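Local structure of cytochrome CH (Methylobacterium extorquens, 1QN2) at residues E21-G26 / D42-S47; A35-G40 / D48-S53; D61-L66 / D91-L96. The protein probably shuttles single electrons between redox partners in methylotrophic respiration, using a covalently held heme c in a class I fold related to the cytochromes c2. One frame throughout, in Å; residues are numbered along the deposited sequence.

Contact 1: residues E21-G26 / D42-S47; sequences EKNGVG and DGYAFS. With HEC (heme c), chain D.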
loop_
_atom_site.group_PDB
_atom_site.type_symbol
_atom_site.label_atom_id
_atom_site.label_comp_id
_atom_site.label_asym_id
_atom_site.label_seq_id
_atom_site.Cartn_x
_atom_site.Cartn_y
_atom_site.Cartn_z
ATOM N N GLU A 21 -11.181 -6.413 -3.982
ATOM C CA GLU A 21 -11.806 -7.679 -4.319
ATOM C C GLU A 21 -11.002 -8.502 -5.295
ATOM O O GLU A 21 -11.097 -9.738 -5.286
ATOM C CB GLU A 21 -13.221 -7.442 -4.837
ATOM N N LYS A 22 -10.186 -7.891 -6.158
ATOM C CA LYS A 22 -9.444 -8.761 -7.089
ATOM C C LYS A 22 -8.110 -8.131 -7.484
ATOM O O LYS A 22 -7.903 -6.930 -7.341
ATOM C CB LYS A 22 -10.302 -8.931 -8.365
ATOM C CG LYS A 22 -10.605 -7.585 -9.013
ATOM C CD LYS A 22 -11.952 -7.593 -9.717
ATOM C CE LYS A 22 -11.822 -8.055 -11.158
ATOM N NZ LYS A 22 -13.000 -7.665 -11.981
ATOM N N ASN A 23 -7.229 -8.977 -8.005
ATOM C CA ASN A 23 -5.912 -8.547 -8.477
ATOM C C ASN A 23 -6.049 -7.941 -9.884
ATOM O O ASN A 23 -6.827 -8.437 -10.695
ATOM C CB ASN A 23 -4.978 -9.768 -8.573
ATOM C CG ASN A 23 -4.514 -10.284 -7.236
ATOM O OD1 ASN A 23 -4.390 -9.535 -6.265
ATOM N ND2 ASN A 23 -4.248 -11.583 -7.164
ATOM N N GLY A 24 -5.299 -6.883 -10.145
ATOM C CA GLY A 24 -5.334 -6.254 -11.462
ATOM C C GLY A 24 -3.897 -5.857 -11.747
ATOM O O GLY A 24 -2.986 -6.679 -11.590
ATOM N N VAL A 25 -3.675 -4.610 -12.152
ATOM C CA VAL A 25 -2.266 -4.216 -12.403
ATOM C C VAL A 25 -1.488 -4.450 -11.082
ATOM O O VAL A 25 -0.366 -4.924 -11.092
ATOM C CB VAL A 25 -2.189 -2.708 -12.718
ATOM C CG1 VAL A 25 -0.757 -2.210 -12.539
ATOM C CG2 VAL A 25 -2.757 -2.379 -14.070
ATOM N N GLY A 26 -2.161 -4.089 -9.999
ATOM C CA GLY A 26 -1.641 -4.228 -8.652
ATOM C C GLY A 26 -2.429 -5.266 -7.877
ATOM O O GLY A 26 -3.514 -5.694 -8.287
ATOM N N ASP A 42 -3.889 -13.320 -2.906
ATOM C CA ASP A 42 -4.294 -14.463 -3.715
ATOM C C ASP A 42 -3.298 -14.763 -4.820
ATOM O O ASP A 42 -3.648 -14.731 -6.005
ATOM C CB ASP A 42 -5.680 -14.197 -4.332
ATOM C CG ASP A 42 -6.717 -13.858 -3.280
ATOM O OD1 ASP A 42 -6.752 -14.538 -2.233
ATOM O OD2 ASP A 42 -7.501 -12.908 -3.496
ATOM N N GLY A 43 -2.054 -15.072 -4.467
ATOM C CA GLY A 43 -1.085 -15.397 -5.491
ATOM C C GLY A 43 -0.719 -14.312 -6.477
ATOM O O GLY A 43 -0.458 -14.602 -7.652
ATOM N N TYR A 44 -0.686 -13.050 -6.048
ATOM C CA TYR A 44 -0.301 -12.008 -7.046
ATOM C C TYR A 44 1.206 -12.183 -7.320
ATOM O O TYR A 44 1.897 -12.642 -6.412
ATOM C CB TYR A 44 -0.551 -10.630 -6.430
ATOM C CG TYR A 44 -0.072 -9.476 -7.270
ATOM C CD1 TYR A 44 -0.849 -8.957 -8.300
ATOM C CD2 TYR A 44 1.201 -8.945 -7.076
ATOM C CE1 TYR A 44 -0.398 -7.920 -9.081
ATOM C CE2 TYR A 44 1.657 -7.911 -7.853
ATOM C CZ TYR A 44 0.863 -7.403 -8.856
ATOM O OH TYR A 44 1.315 -6.374 -9.644
ATOM N N ALA A 45 1.672 -11.848 -8.511
ATOM C CA ALA A 45 3.085 -11.992 -8.864
ATOM C C ALA A 45 3.889 -10.771 -8.428
ATOM O O ALA A 45 4.066 -9.846 -9.213
ATOM C CB ALA A 45 3.214 -12.183 -10.375
ATOM N N PHE A 46 4.365 -10.773 -7.189
ATOM C CA PHE A 46 5.142 -9.654 -6.671
ATOM C C PHE A 46 6.574 -9.666 -7.212
ATOM O O PHE A 46 7.111 -10.682 -7.637
ATOM C CB PHE A 46 5.197 -9.728 -5.136
ATOM C CG PHE A 46 3.866 -9.478 -4.476
ATOM C CD1 PHE A 46 3.395 -8.188 -4.314
ATOM C CD2 PHE A 46 3.124 -10.538 -3.986
ATOM C CE1 PHE A 46 2.189 -7.947 -3.676
ATOM C CE2 PHE A 46 1.911 -10.318 -3.347
ATOM C CZ PHE A 46 1.449 -9.020 -3.199
ATOM N N SER A 47 7.191 -8.492 -7.182
ATOM C CA SER A 47 8.589 -8.373 -7.655
ATOM C C SER A 47 9.496 -9.122 -6.665
ATOM O O SER A 47 9.088 -9.392 -5.532
ATOM C CB SER A 47 8.966 -6.863 -7.582
ATOM O OG SER A 47 9.067 -6.495 -6.210
HETATM FE FE HEC D . 0.327 -0.025 -5.011
HETATM C CHA HEC D . 1.909 -2.930 -4.106
HETATM C CHB HEC D . -0.650 0.459 -1.745
HETATM C CHC HEC D . -0.651 3.200 -5.777
HETATM C CHD HEC D . 0.764 -0.720 -8.277
HETATM N NA HEC D . 0.560 -1.074 -3.228
HETATM C C1A HEC D . 1.283 -2.239 -3.077
HETATM C C2A HEC D . 1.254 -2.543 -1.747
HETATM C C3A HEC D . 0.537 -1.599 -1.080
HETATM C C4A HEC D . 0.104 -0.676 -2.006
HETATM C CMA HEC D . 0.341 -1.695 0.429
HETATM C CAA HEC D . 1.897 -3.741 -1.091
HETATM C CBA HEC D . 0.874 -4.877 -1.027
HETATM C CGA HEC D . 1.442 -6.221 -0.587
HETATM O O1A HEC D . 2.536 -6.316 0.023
HETATM O O2A HEC D . 0.625 -7.175 -0.462
HETATM N NB HEC D . -0.552 1.543 -3.966
HETATM C C1B HEC D . -0.890 1.483 -2.639
HETATM C C2B HEC D . -1.649 2.601 -2.379
HETATM C C3B HEC D . -1.578 3.437 -3.469
HETATM C C4B HEC D . -0.946 2.738 -4.492
HETATM C CMB HEC D . -2.302 3.062 -1.087
HETATM C CAB HEC D . -2.060 4.748 -3.486
HETATM C CBB HEC D . -1.446 5.758 -2.738
HETATM N NC HEC D . 0.130 1.079 -6.746
HETATM C C1C HEC D . -0.353 2.355 -6.842
HETATM C C2C HEC D . -0.484 2.611 -8.189
HETATM C C3C HEC D . -0.115 1.501 -8.906
HETATM C C4C HEC D . 0.297 0.553 -7.993
HETATM C CMC HEC D . -0.987 3.806 -8.980
HETATM C CAC HEC D . -0.137 1.380 -10.299
HETATM C CBC HEC D . 0.461 2.301 -11.163
HETATM N ND HEC D . 1.192 -1.600 -6.026
HETATM C C1D HEC D . 1.294 -1.621 -7.378
HETATM C C2D HEC D . 2.036 -2.743 -7.690
HETATM C C3D HEC D . 2.337 -3.372 -6.527
HETATM C C4D HEC D . 1.838 -2.660 -5.464
HETATM C CMD HEC D . 2.499 -3.322 -9.014
HETATM C CAD HEC D . 3.184 -4.623 -6.386
HETATM C CBD HEC D . 4.572 -4.026 -6.079
HETATM C CGD HEC D . 5.699 -5.047 -6.199
HETATM O O1D HEC D . 6.875 -4.601 -6.098
HETATM O O2D HEC D . 5.488 -6.275 -6.300
#

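Contact 2: residues A35-G40 / D48-S53; sequences AKAGEG and DALKKS. With HEC (heme c), chain D.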
loop_
_atom_site.group_PDB
_atom_site.type_symbol
_atom_site.label_atom_id
_atom_site.label_comp_id
_atom_site.label_asym_id
_atom_site.label_seq_id
_atom_site.Cartn_x
_atom_site.Cartn_y
_atom_site.Cartn_z
ATOM N N ALA A 35 -0.178 -7.213 7.366
ATOM C CA ALA A 35 0.191 -8.455 6.680
ATOM C C ALA A 35 1.657 -8.422 6.250
ATOM O O ALA A 35 2.292 -7.370 6.223
ATOM C CB ALA A 35 -0.703 -8.659 5.466
ATOM N N LYS A 36 2.187 -9.594 5.913
ATOM C CA LYS A 36 3.600 -9.650 5.460
ATOM C C LYS A 36 3.633 -9.166 4.001
ATOM O O LYS A 36 2.789 -9.596 3.216
ATOM C CB LYS A 36 4.085 -11.101 5.526
ATOM C CG LYS A 36 5.548 -11.245 5.908
ATOM C CD LYS A 36 6.442 -11.207 4.680
ATOM C CE LYS A 36 7.379 -12.403 4.634
ATOM N NZ LYS A 36 6.863 -13.484 3.747
ATOM N N ALA A 37 4.563 -8.292 3.639
ATOM C CA ALA A 37 4.622 -7.785 2.284
ATOM C C ALA A 37 5.036 -8.811 1.249
ATOM O O ALA A 37 5.863 -9.682 1.488
ATOM C CB ALA A 37 5.452 -6.525 2.193
ATOM N N GLY A 38 4.430 -8.687 0.073
ATOM C CA GLY A 38 4.661 -9.516 -1.074
ATOM C C GLY A 38 4.461 -11.007 -0.922
ATOM O O GLY A 38 5.098 -11.793 -1.628
ATOM N N GLU A 39 3.589 -11.402 0.001
ATOM C CA GLU A 39 3.329 -12.804 0.255
ATOM C C GLU A 39 1.899 -13.213 -0.024
ATOM O O GLU A 39 1.644 -14.392 -0.313
ATOM C CB GLU A 39 3.696 -13.137 1.710
ATOM N N GLY A 40 0.929 -12.305 0.051
ATOM C CA GLY A 40 -0.440 -12.729 -0.203
ATOM C C GLY A 40 -1.112 -12.271 -1.477
ATOM O O GLY A 40 -0.643 -12.518 -2.587
ATOM N N ASP A 48 10.725 -9.446 -7.056
ATOM C CA ASP A 48 11.586 -10.147 -6.084
ATOM C C ASP A 48 11.890 -9.221 -4.906
ATOM O O ASP A 48 12.001 -9.645 -3.757
ATOM C CB ASP A 48 12.902 -10.539 -6.770
ATOM C CG ASP A 48 12.902 -11.994 -7.202
ATOM O OD1 ASP A 48 12.749 -12.874 -6.331
ATOM O OD2 ASP A 48 13.059 -12.245 -8.412
ATOM N N ALA A 49 12.030 -7.939 -5.231
ATOM C CA ALA A 49 12.340 -6.932 -4.229
ATOM C C ALA A 49 11.330 -6.894 -3.105
ATOM O O ALA A 49 11.673 -6.936 -1.916
ATOM C CB ALA A 49 12.518 -5.568 -4.868
ATOM N N LEU A 50 10.040 -6.809 -3.442
ATOM C CA LEU A 50 9.058 -6.764 -2.346
ATOM C C LEU A 50 8.969 -8.076 -1.614
ATOM O O LEU A 50 8.944 -8.163 -0.378
ATOM C CB LEU A 50 7.679 -6.380 -2.923
ATOM C CG LEU A 50 6.690 -5.972 -1.807
ATOM C CD1 LEU A 50 7.303 -4.850 -0.972
ATOM C CD2 LEU A 50 5.408 -5.423 -2.450
ATOM N N LYS A 51 8.892 -9.179 -2.363
ATOM C CA LYS A 51 8.786 -10.460 -1.684
ATOM C C LYS A 51 9.936 -10.774 -0.775
ATOM O O LYS A 51 9.764 -11.445 0.258
ATOM C CB LYS A 51 8.413 -11.576 -2.616
ATOM C CG LYS A 51 9.455 -12.503 -3.149
ATOM C CD LYS A 51 8.804 -13.604 -3.988
ATOM C CE LYS A 51 7.793 -12.984 -4.949
ATOM N NZ LYS A 51 6.394 -13.342 -4.590
ATOM N N LYS A 52 11.151 -10.320 -1.078
ATOM C CA LYS A 52 12.289 -10.616 -0.209
ATOM C C LYS A 52 12.527 -9.526 0.824
ATOM O O LYS A 52 13.438 -9.647 1.658
ATOM C CB LYS A 52 13.557 -10.801 -1.064
ATOM C CG LYS A 52 13.482 -11.874 -2.116
ATOM C CD LYS A 52 14.280 -13.117 -1.791
ATOM C CE LYS A 52 14.046 -14.230 -2.810
ATOM N NZ LYS A 52 14.692 -13.929 -4.117
ATOM N N SER A 53 11.737 -8.459 0.793
ATOM C CA SER A 53 11.886 -7.353 1.721
ATOM C C SER A 53 11.762 -7.800 3.173
ATOM O O SER A 53 12.398 -7.219 4.043
ATOM C CB SER A 53 10.822 -6.276 1.431
ATOM O OG SER A 53 9.540 -6.790 1.808
HETATM FE FE HEC D . 0.327 -0.025 -5.011
HETATM C CHA HEC D . 1.909 -2.930 -4.106
HETATM C CHB HEC D . -0.650 0.459 -1.745
HETATM C CHC HEC D . -0.651 3.200 -5.777
HETATM C CHD HEC D . 0.764 -0.720 -8.277
HETATM N NA HEC D . 0.560 -1.074 -3.228
HETATM C C1A HEC D . 1.283 -2.239 -3.077
HETATM C C2A HEC D . 1.254 -2.543 -1.747
HETATM C C3A HEC D . 0.537 -1.599 -1.080
HETATM C C4A HEC D . 0.104 -0.676 -2.006
HETATM C CMA HEC D . 0.341 -1.695 0.429
HETATM C CAA HEC D . 1.897 -3.741 -1.091
HETATM C CBA HEC D . 0.874 -4.877 -1.027
HETATM C CGA HEC D . 1.442 -6.221 -0.587
HETATM O O1A HEC D . 2.536 -6.316 0.023
HETATM O O2A HEC D . 0.625 -7.175 -0.462
HETATM N NB HEC D . -0.552 1.543 -3.966
HETATM C C1B HEC D . -0.890 1.483 -2.639
HETATM C C2B HEC D . -1.649 2.601 -2.379
HETATM C C3B HEC D . -1.578 3.437 -3.469
HETATM C C4B HEC D . -0.946 2.738 -4.492
HETATM C CMB HEC D . -2.302 3.062 -1.087
HETATM C CAB HEC D . -2.060 4.748 -3.486
HETATM C CBB HEC D . -1.446 5.758 -2.738
HETATM N NC HEC D . 0.130 1.079 -6.746
HETATM C C1C HEC D . -0.353 2.355 -6.842
HETATM C C2C HEC D . -0.484 2.611 -8.189
HETATM C C3C HEC D . -0.115 1.501 -8.906
HETATM C C4C HEC D . 0.297 0.553 -7.993
HETATM C CMC HEC D . -0.987 3.806 -8.980
HETATM C CAC HEC D . -0.137 1.380 -10.299
HETATM C CBC HEC D . 0.461 2.301 -11.163
HETATM N ND HEC D . 1.192 -1.600 -6.026
HETATM C C1D HEC D . 1.294 -1.621 -7.378
HETATM C C2D HEC D . 2.036 -2.743 -7.690
HETATM C C3D HEC D . 2.337 -3.372 -6.527
HETATM C C4D HEC D . 1.838 -2.660 -5.464
HETATM C CMD HEC D . 2.499 -3.322 -9.014
HETATM C CAD HEC D . 3.184 -4.623 -6.386
HETATM C CBD HEC D . 4.572 -4.026 -6.079
HETATM C CGD HEC D . 5.699 -5.047 -6.199
HETATM O O1D HEC D . 6.875 -4.601 -6.098
HETATM O O2D HEC D . 5.488 -6.275 -6.300
HETATM O O HOH W 1 8.511 -10.096 2.581
#

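Contact 3: residues D61-L66 / D91-L96; sequences DLKQWL and DIIAYL. With HEC (heme c), chain D.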
loop_
_atom_site.group_PDB
_atom_site.type_symbol
_atom_site.label_atom_id
_atom_site.label_comp_id
_atom_site.label_asym_id
_atom_site.label_seq_id
_atom_site.Cartn_x
_atom_site.Cartn_y
_atom_site.Cartn_z
ATOM N N ASP A 61 5.854 1.070 8.565
ATOM C CA ASP A 61 6.328 0.724 7.227
ATOM C C ASP A 61 5.412 1.255 6.149
ATOM O O ASP A 61 5.883 1.738 5.105
ATOM C CB ASP A 61 6.555 -0.775 7.097
ATOM C CG ASP A 61 7.771 -1.228 7.895
ATOM O OD1 ASP A 61 8.736 -0.437 7.965
ATOM O OD2 ASP A 61 7.765 -2.347 8.443
ATOM N N LEU A 62 4.092 1.194 6.355
ATOM C CA LEU A 62 3.192 1.711 5.313
ATOM C C LEU A 62 3.425 3.201 5.101
ATOM O O LEU A 62 3.338 3.746 4.003
ATOM C CB LEU A 62 1.729 1.490 5.753
ATOM C CG LEU A 62 1.178 0.083 5.505
ATOM C CD1 LEU A 62 -0.248 -0.070 6.027
ATOM C CD2 LEU A 62 1.250 -0.262 4.019
ATOM N N LYS A 63 3.726 3.886 6.201
ATOM C CA LYS A 63 3.952 5.334 6.106
ATOM C C LYS A 63 5.128 5.610 5.162
ATOM O O LYS A 63 5.033 6.427 4.256
ATOM C CB LYS A 63 4.293 5.888 7.498
ATOM C CG LYS A 63 3.381 6.987 7.996
ATOM C CD LYS A 63 3.290 6.922 9.520
ATOM C CE LYS A 63 2.618 8.153 10.103
ATOM N NZ LYS A 63 2.821 8.237 11.577
ATOM N N GLN A 64 6.236 4.908 5.400
ATOM C CA GLN A 64 7.401 5.132 4.534
ATOM C C GLN A 64 7.126 4.708 3.107
ATOM O O GLN A 64 7.454 5.426 2.165
ATOM C CB GLN A 64 8.623 4.422 5.112
ATOM C CG GLN A 64 8.891 4.938 6.539
ATOM C CD GLN A 64 10.075 4.258 7.190
ATOM O OE1 GLN A 64 10.669 3.334 6.634
ATOM N NE2 GLN A 64 10.428 4.714 8.387
ATOM N N TRP A 65 6.507 3.547 2.941
ATOM C CA TRP A 65 6.158 2.986 1.646
ATOM C C TRP A 65 5.305 3.917 0.813
ATOM O O TRP A 65 5.545 4.117 -0.383
ATOM C CB TRP A 65 5.457 1.641 1.833
ATOM C CG TRP A 65 4.820 1.021 0.642
ATOM C CD1 TRP A 65 3.479 0.833 0.411
ATOM C CD2 TRP A 65 5.504 0.418 -0.461
ATOM N NE1 TRP A 65 3.300 0.166 -0.782
ATOM C CE2 TRP A 65 4.526 -0.091 -1.337
ATOM C CE3 TRP A 65 6.860 0.261 -0.786
ATOM C CZ2 TRP A 65 4.862 -0.737 -2.524
ATOM C CZ3 TRP A 65 7.186 -0.382 -1.964
ATOM C CH2 TRP A 65 6.194 -0.874 -2.818
ATOM N N LEU A 66 4.267 4.516 1.403
ATOM C CA LEU A 66 3.429 5.417 0.616
ATOM C C LEU A 66 4.116 6.733 0.327
ATOM O O LEU A 66 3.846 7.363 -0.705
ATOM C CB LEU A 66 2.078 5.630 1.299
ATOM C CG LEU A 66 1.209 4.382 1.490
ATOM C CD1 LEU A 66 -0.219 4.741 1.932
ATOM C CD2 LEU A 66 1.119 3.567 0.200
ATOM N N ASP A 91 -4.261 9.366 6.603
ATOM C CA ASP A 91 -5.682 9.216 6.232
ATOM C C ASP A 91 -5.871 7.960 5.397
ATOM O O ASP A 91 -6.779 7.156 5.604
ATOM C CB ASP A 91 -6.150 10.449 5.461
ATOM C CG ASP A 91 -6.276 11.659 6.382
ATOM O OD1 ASP A 91 -6.297 11.448 7.607
ATOM O OD2 ASP A 91 -6.352 12.792 5.876
ATOM N N ILE A 92 -4.971 7.784 4.429
ATOM C CA ILE A 92 -5.059 6.591 3.582
ATOM C C ILE A 92 -4.938 5.335 4.426
ATOM O O ILE A 92 -5.669 4.356 4.248
ATOM C CB ILE A 92 -3.966 6.618 2.497
ATOM C CG1 ILE A 92 -4.263 7.724 1.487
ATOM C CG2 ILE A 92 -3.840 5.268 1.819
ATOM C CD1 ILE A 92 -3.334 7.927 0.339
ATOM N N ILE A 93 -4.012 5.336 5.387
ATOM C CA ILE A 93 -3.855 4.157 6.237
ATOM C C ILE A 93 -5.097 3.912 7.073
ATOM O O ILE A 93 -5.518 2.779 7.334
ATOM C CB ILE A 93 -2.609 4.258 7.127
ATOM C CG1 ILE A 93 -1.339 4.271 6.246
ATOM C CG2 ILE A 93 -2.540 3.095 8.100
ATOM C CD1 ILE A 93 -0.121 4.862 6.922
ATOM N N ALA A 94 -5.744 4.987 7.522
ATOM C CA ALA A 94 -6.982 4.759 8.329
ATOM C C ALA A 94 -8.017 4.083 7.428
ATOM O O ALA A 94 -8.803 3.216 7.809
ATOM C CB ALA A 94 -7.501 6.146 8.740
ATOM N N TYR A 95 -8.006 4.499 6.163
ATOM C CA TYR A 95 -8.954 3.929 5.206
ATOM C C TYR A 95 -8.689 2.460 4.959
ATOM O O TYR A 95 -9.620 1.650 4.944
ATOM C CB TYR A 95 -8.945 4.732 3.912
ATOM C CG TYR A 95 -9.753 4.104 2.801
ATOM C CD1 TYR A 95 -11.112 3.860 2.990
ATOM C CD2 TYR A 95 -9.174 3.742 1.593
ATOM C CE1 TYR A 95 -11.859 3.274 1.990
ATOM C CE2 TYR A 95 -9.925 3.178 0.571
ATOM C CZ TYR A 95 -11.271 2.939 0.792
ATOM O OH TYR A 95 -12.064 2.348 -0.166
ATOM N N LEU A 96 -7.420 2.092 4.771
ATOM C CA LEU A 96 -7.021 0.721 4.525
ATOM C C LEU A 96 -7.422 -0.207 5.658
ATOM O O LEU A 96 -7.790 -1.362 5.444
ATOM C CB LEU A 96 -5.500 0.636 4.307
ATOM C CG LEU A 96 -4.922 1.301 3.061
ATOM C CD1 LEU A 96 -3.401 1.047 3.006
ATOM C CD2 LEU A 96 -5.581 0.745 1.812
HETATM FE FE HEC D . 0.327 -0.025 -5.011
HETATM C CHA HEC D . 1.909 -2.930 -4.106
HETATM C CHB HEC D . -0.650 0.459 -1.745
HETATM C CHC HEC D . -0.651 3.200 -5.777
HETATM C CHD HEC D . 0.764 -0.720 -8.277
HETATM N NA HEC D . 0.560 -1.074 -3.228
HETATM C C1A HEC D . 1.283 -2.239 -3.077
HETATM C C2A HEC D . 1.254 -2.543 -1.747
HETATM C C3A HEC D . 0.537 -1.599 -1.080
HETATM C C4A HEC D . 0.104 -0.676 -2.006
HETATM C CMA HEC D . 0.341 -1.695 0.429
HETATM C CAA HEC D . 1.897 -3.741 -1.091
HETATM C CBA HEC D . 0.874 -4.877 -1.027
HETATM C CGA HEC D . 1.442 -6.221 -0.587
HETATM O O1A HEC D . 2.536 -6.316 0.023
HETATM O O2A HEC D . 0.625 -7.175 -0.462
HETATM N NB HEC D . -0.552 1.543 -3.966
HETATM C C1B HEC D . -0.890 1.483 -2.639
HETATM C C2B HEC D . -1.649 2.601 -2.379
HETATM C C3B HEC D . -1.578 3.437 -3.469
HETATM C C4B HEC D . -0.946 2.738 -4.492
HETATM C CMB HEC D . -2.302 3.062 -1.087
HETATM C CAB HEC D . -2.060 4.748 -3.486
HETATM C CBB HEC D . -1.446 5.758 -2.738
HETATM N NC HEC D . 0.130 1.079 -6.746
HETATM C C1C HEC D . -0.353 2.355 -6.842
HETATM C C2C HEC D . -0.484 2.611 -8.189
HETATM C C3C HEC D . -0.115 1.501 -8.906
HETATM C C4C HEC D . 0.297 0.553 -7.993
HETATM C CMC HEC D . -0.987 3.806 -8.980
HETATM C CAC HEC D . -0.137 1.380 -10.299
HETATM C CBC HEC D . 0.461 2.301 -11.163
HETATM N ND HEC D . 1.192 -1.600 -6.026
HETATM C C1D HEC D . 1.294 -1.621 -7.378
HETATM C C2D HEC D . 2.036 -2.743 -7.690
HETATM C C3D HEC D . 2.337 -3.372 -6.527
HETATM C C4D HEC D . 1.838 -2.660 -5.464
HETATM C CMD HEC D . 2.499 -3.322 -9.014
HETATM C CAD HEC D . 3.184 -4.623 -6.386
HETATM C CBD HEC D . 4.572 -4.026 -6.079
HETATM C CGD HEC D . 5.699 -5.047 -6.199
HETATM O O1D HEC D . 6.875 -4.601 -6.098
HETATM O O2D HEC D . 5.488 -6.275 -6.300
#

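Contact 1: residues E21-G26 / D42-S47
Tyr44, with its CG trans to the main-chain N (chi1 174°), reaches out to the 21-26 loop, while Asn23 keeps its CG beside its own backbone N (chi1 -74°) and brings its amide to the edge of the tyrosine ring. Two irregular loops of the class I cytochrome c fold meet here, at the margin of the heme pocket, the first of them shortly after the CXXCH attachment motif. The amide and ring planes stand 65° apart. The amide is held from outside the pair, since Asn23 ND2 donates to Ala41 O and Asn23 OD1 accepts from Thr28 N. Further along the ring, CE1 of Tyr44 lies 3.6 Å from Gly26 C. The phenol ends the approach: Tyr44 OH donates to Val25 O at 2.7 Å, tilted modestly out of the carbonyl plane, and also lies 3.3 Å from the heme methyl CMD. Behind it, Tyr44 CD2 sits 3.5 Å above the centre of the Phe46 ring, so that the tyrosine edge lies over that face. The same loop then takes hold of one heme propionate through two donors, Ser47 OG to O1D and Ser47 N to O2D, the latter bond 2.9 Å long and nearly straight.

Contact 2: residues A35-G40 / D48-S53
The flat peptide unit joining Ala37 to Gly38 turns one face to Leu50, whose CG lies almost straight above Gly38 N at 4.0 Å. The N-H of this unit runs roughly at right angles to the direction of the leucine and meets a heme propionate: Gly38 N donates to O1A of the heme at 3.0 Å, close to linear (171°). At the other end of the unit Ala37 O accepts from a water 2.9 Å away, and the same water donates to Lys51 O, which bridges loop and helix.

Leu50 has its CG opposite the main-chain N (chi1 -166°), a turn that sends CD1 to Ala37 CB at 4.0 Å and sets CD2 against CGD of one propionate and near O1A of the other. Gly38 packs closest of all, its CA 4.3 Å from Lys51 CA and its O 3.5 Å from Lys51 CB. It adopts a positive phi, and a beta carbon on it would fall 2.9 Å from Lys51 N, a clash. Leu50 O is gripped twice, by Ser53 N and by Ser53 OG, the hydroxyl bond being 2.6 Å long, in the carbonyl plane and on a lone pair. Trp57 NE1, also hydrogen-bonded to the heme, and the backbone pairing of Ala37 with Leu55 extend the wall of the site. Burying propionates against a loop, a short helix and a tryptophan N-H is a feature of the heme crevice in class I cytochromes c.

Contact 3: residues D61-L66 / D91-L96
Leu66 and Ile92 make the tightest touch between the two helices, Leu66 CD1 lying 3.7 Å from Ile92 CG2 as the two side chains pass at a slant. One turn earlier on helix 59-67, Leu62 CB receives Ile93 CD1 at 4.0 Å, and the same methyl also reaches the backbone at Lys63. The contacts are apolar, methyl against methyl at Leu66 and Ile92, and methyl against CB and backbone at Leu62 and Lys63. The same leucines and Ile92 also face the cofactor: Leu66 CD2 comes 3.7 Å from the heme methyl CMB, Ile92 CG2 comes 4.0 Å from that methyl, and Leu62 CD2 lies 4.0 Å from methyl CMA.

On the neighbouring face of helix 59-67, Trp65 has its side chain extended away from its own N (chi1 170°) and stands edge-on to the porphyrin, with NE1 above C3A at 3.3 Å. Replacing it with an alanine would probably open a gap over this pyrrole ring and leave the heme face less well covered.

Farther out, the indole meets the ring of Trp57 and touches Met78, while Lys72 makes a salt bridge to Asp61 and a hydrogen bond to Gln64 OE1. Helix 86-98 is backed by helix 4-10, where Ile92 touches Ala10. The axes of segments 61-66 and 91-96 approach to 10.6 Å, their N-to-C directions 123° apart, with leucine and isoleucine side chains between them. Such helices, packed together around one heme edge with the N-terminal helix behind the C-terminal one, form the helical core of the class I cytochrome c fold.

In the fold
Contact 3 is the buried core of the set, where helix 59-67 and helix 86-98 meet through aliphatic side chains that also touch heme methyls. Contacts 1 and 2 lie around the propionates, contact 1 across the chain's centre from contact 3. Contact 1 joins two loops near the surface through a direct phenol-to-carbonyl bond, whereas contact 2 presses a loop onto helix 48-53, is largely buried, and has its polar links through a water and the shared heme. These two cross along the chain and touch directly, Phe46 of contact 1 packing on Gly38 O and Gly40 O of contact 2. The centres of contacts 1 and 3 are about 19 Å apart without touching, yet all three contacts reach the same heme.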